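Local coordinates for protein laccase (Uncultured bacterium, PDB 4F7K) that probably oxidises phenolic substrates with the reduction of dioxygen to water, as a secreted laccase of the multicopper oxidase family, at residues Ile135-Trp140 / Arg195-Glu200. Residues are numbered along the deposited sequence; the frame is centred on the assembly and turned at random. Where two conformers were deposited one is given.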
loop_
_atom_site.group_PDB
_atom_site.type_symbol
_atom_site.label_atom_id
_atom_site.label_comp_id
_atom_site.label_asym_id
_atom_site.label_seq_id
_atom_site.Cartn_x
_atom_site.Cartn_y
_atom_site.Cartn_z
ATOM N N ILE A 135 3.941 9.365 1.690
ATOM C CA ILE A 135 3.718 9.323 3.120
ATOM C C ILE A 135 3.402 7.896 3.518
ATOM O O ILE A 135 2.266 7.412 3.295
ATOM C CB ILE A 135 2.493 10.195 3.568
ATOM C CG1 ILE A 135 2.376 11.487 2.742
ATOM C CG2 ILE A 135 2.515 10.415 5.088
ATOM C CD1 ILE A 135 3.533 12.388 2.828
ATOM N N MET A 136 4.383 7.253 4.150
ATOM C CA MET A 136 4.254 5.877 4.584
ATOM C C MET A 136 3.973 5.864 6.084
ATOM O O MET A 136 4.785 6.354 6.921
ATOM C CB MET A 136 5.501 5.052 4.199
ATOM C CG MET A 136 5.604 4.786 2.675
ATOM S SD MET A 136 7.316 4.425 2.095
ATOM C CE MET A 136 8.149 6.029 2.225
ATOM N N ILE A 137 2.805 5.354 6.430
ATOM C CA ILE A 137 2.407 5.334 7.824
ATOM C C ILE A 137 2.563 3.919 8.356
ATOM O O ILE A 137 2.106 2.962 7.740
ATOM C CB ILE A 137 0.968 5.867 8.016
ATOM C CG1 ILE A 137 0.845 7.264 7.388
ATOM C CG2 ILE A 137 0.591 5.902 9.497
ATOM C CD1 ILE A 137 -0.586 7.875 7.411
ATOM N N ASP A 138 3.261 3.787 9.479
ATOM C CA ASP A 138 3.524 2.459 10.056
ATOM C C ASP A 138 3.448 2.635 11.574
ATOM O O ASP A 138 3.530 3.749 12.096
ATOM C CB ASP A 138 4.925 2.000 9.603
ATOM C CG ASP A 138 5.125 0.478 9.617
ATOM O OD1 ASP A 138 4.198 -0.265 10.066
ATOM O OD2 ASP A 138 6.254 0.053 9.158
ATOM N N ASP A 139 3.243 1.561 12.311
ATOM C CA ASP A 139 3.472 1.695 13.746
ATOM C C ASP A 139 4.471 0.688 14.268
ATOM O O ASP A 139 4.877 -0.222 13.546
ATOM C CB ASP A 139 2.172 1.702 14.518
ATOM C CG ASP A 139 1.663 0.358 14.746
ATOM O OD1 ASP A 139 1.735 -0.428 13.767
ATOM O OD2 ASP A 139 1.236 0.100 15.891
ATOM N N TRP A 140 4.952 0.888 15.486
ATOM C CA TRP A 140 6.090 0.090 15.932
ATOM C C TRP A 140 6.030 -0.117 17.443
ATOM O O TRP A 140 5.580 0.747 18.176
ATOM C CB TRP A 140 7.452 0.752 15.640
ATOM C CG TRP A 140 7.908 0.908 14.227
ATOM C CD1 TRP A 140 8.733 0.085 13.509
ATOM C CD2 TRP A 140 7.634 2.028 13.395
ATOM N NE1 TRP A 140 8.943 0.614 12.236
ATOM C CE2 TRP A 140 8.272 1.810 12.159
ATOM C CE3 TRP A 140 6.896 3.198 13.582
ATOM C CZ2 TRP A 140 8.204 2.715 11.132
ATOM C CZ3 TRP A 140 6.827 4.090 12.579
ATOM C CH2 TRP A 140 7.457 3.852 11.348
ATOM N N ARG A 195 -2.612 -2.656 11.667
ATOM C CA ARG A 195 -3.264 -1.445 12.192
ATOM C C ARG A 195 -4.052 -0.723 11.111
ATOM O O ARG A 195 -3.531 -0.551 10.002
ATOM C CB ARG A 195 -2.209 -0.471 12.742
ATOM C CG ARG A 195 -1.461 -0.993 13.996
ATOM C CD ARG A 195 -2.443 -1.257 15.136
ATOM N NE ARG A 195 -1.774 -1.673 16.374
ATOM C CZ ARG A 195 -2.407 -2.295 17.360
ATOM N NH1 ARG A 195 -3.692 -2.538 17.224
ATOM N NH2 ARG A 195 -1.769 -2.679 18.460
ATOM N N ILE A 196 -5.261 -0.288 11.435
ATOM C CA ILE A 196 -6.040 0.546 10.545
ATOM C C ILE A 196 -5.864 1.976 11.044
ATOM O O ILE A 196 -6.059 2.245 12.230
ATOM C CB ILE A 196 -7.546 0.193 10.595
ATOM C CG1 ILE A 196 -7.798 -1.240 10.127
ATOM C CG2 ILE A 196 -8.345 1.151 9.738
ATOM C CD1 ILE A 196 -8.964 -1.886 10.897
ATOM N N PHE A 197 -5.553 2.881 10.128
ATOM C CA PHE A 197 -5.301 4.268 10.453
ATOM C C PHE A 197 -6.368 5.184 9.833
ATOM O O PHE A 197 -6.420 5.339 8.597
ATOM C CB PHE A 197 -3.923 4.673 9.903
ATOM C CG PHE A 197 -2.755 4.090 10.673
ATOM C CD1 PHE A 197 -2.532 4.458 11.995
ATOM C CD2 PHE A 197 -1.871 3.208 10.061
ATOM C CE1 PHE A 197 -1.467 3.918 12.721
ATOM C CE2 PHE A 197 -0.773 2.664 10.763
ATOM C CZ PHE A 197 -0.571 3.029 12.104
ATOM N N PRO A 198 -7.219 5.801 10.683
ATOM C CA PRO A 198 -7.889 7.002 10.192
ATOM C C PRO A 198 -6.831 8.066 10.066
ATOM O O PRO A 198 -5.943 8.157 10.931
ATOM C CB PRO A 198 -8.853 7.397 11.318
ATOM C CG PRO A 198 -8.576 6.485 12.487
ATOM C CD PRO A 198 -7.398 5.586 12.131
ATOM N N VAL A 199 -6.869 8.839 8.989
ATOM C CA VAL A 199 -5.873 9.877 8.806
ATOM C C VAL A 199 -6.539 11.211 8.512
ATOM O O VAL A 199 -7.161 11.376 7.461
ATOM C CB VAL A 199 -4.888 9.573 7.668
ATOM C CG1 VAL A 199 -3.793 10.641 7.642
ATOM C CG2 VAL A 199 -4.273 8.157 7.835
ATOM N N GLU A 200 -6.370 12.155 9.432
ATOM C CA GLU A 200 -6.825 13.536 9.223
ATOM C C GLU A 200 -5.677 14.413 8.730
ATOM O O GLU A 200 -4.585 14.433 9.326
ATOM C CB GLU A 200 -7.402 14.113 10.502
ATOM C CG GLU A 200 -8.750 13.558 10.868
ATOM C CD GLU A 200 -9.820 13.755 9.773
ATOM O OE1 GLU A 200 -9.792 14.787 9.055
ATOM O OE2 GLU A 200 -10.703 12.869 9.637
#
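F197 lays one face of its ring against I137, whose CG2 methyl sits 3.8 Å from the ring centroid and 15° off the normal, a CH-pi contact displaced somewhat toward the CD2-CE2 rim. That methyl is placed by the first torsion of I137: with chi1 at -54°, CG2 stands anti to the backbone N and CG1 beside it, which turns CG2 to the phenyl face, while the extended CG1 branch carries CD1 on to V199, meeting CG2 of that valine tip to tip at 3.7 Å. At the CZ end of the ring, CB of D139 lies in its plane, 3.9 Å from CZ of F197. I137 and D139, alternate residues of strand 131-140, thus touch face and rim of one ring. This is core packing between the two sheets of a cupredoxin-like beta-sandwich, the fold of multicopper oxidase domains: strand 131-140 belongs to the sheet that includes 183-190, strand 197-202 to the one facing it. With an alanine here instead of F197 the ring is gone, which is likely to open a gap between the sheets beside the CG2 methyl of I137 and CB of D139. Toward the partly exposed end the contact turns polar. The side chains of D139 and R195 cross at about a right angle, with OD1 of the aspartate 3.3 Å from CG of the arginine. R195 bends at chi2, which brings its NE back to 3.5 Å from OD2 of D139, a long salt bridge at the guanidinium edge with the two planes 71° apart; it is tentative, since R195 was deposited in two conformers and the pairing is that of the one described. Beyond the pair, K113 hydrogen-bonds the carbonyl O of D139, and N190 ND2 holds that of R195.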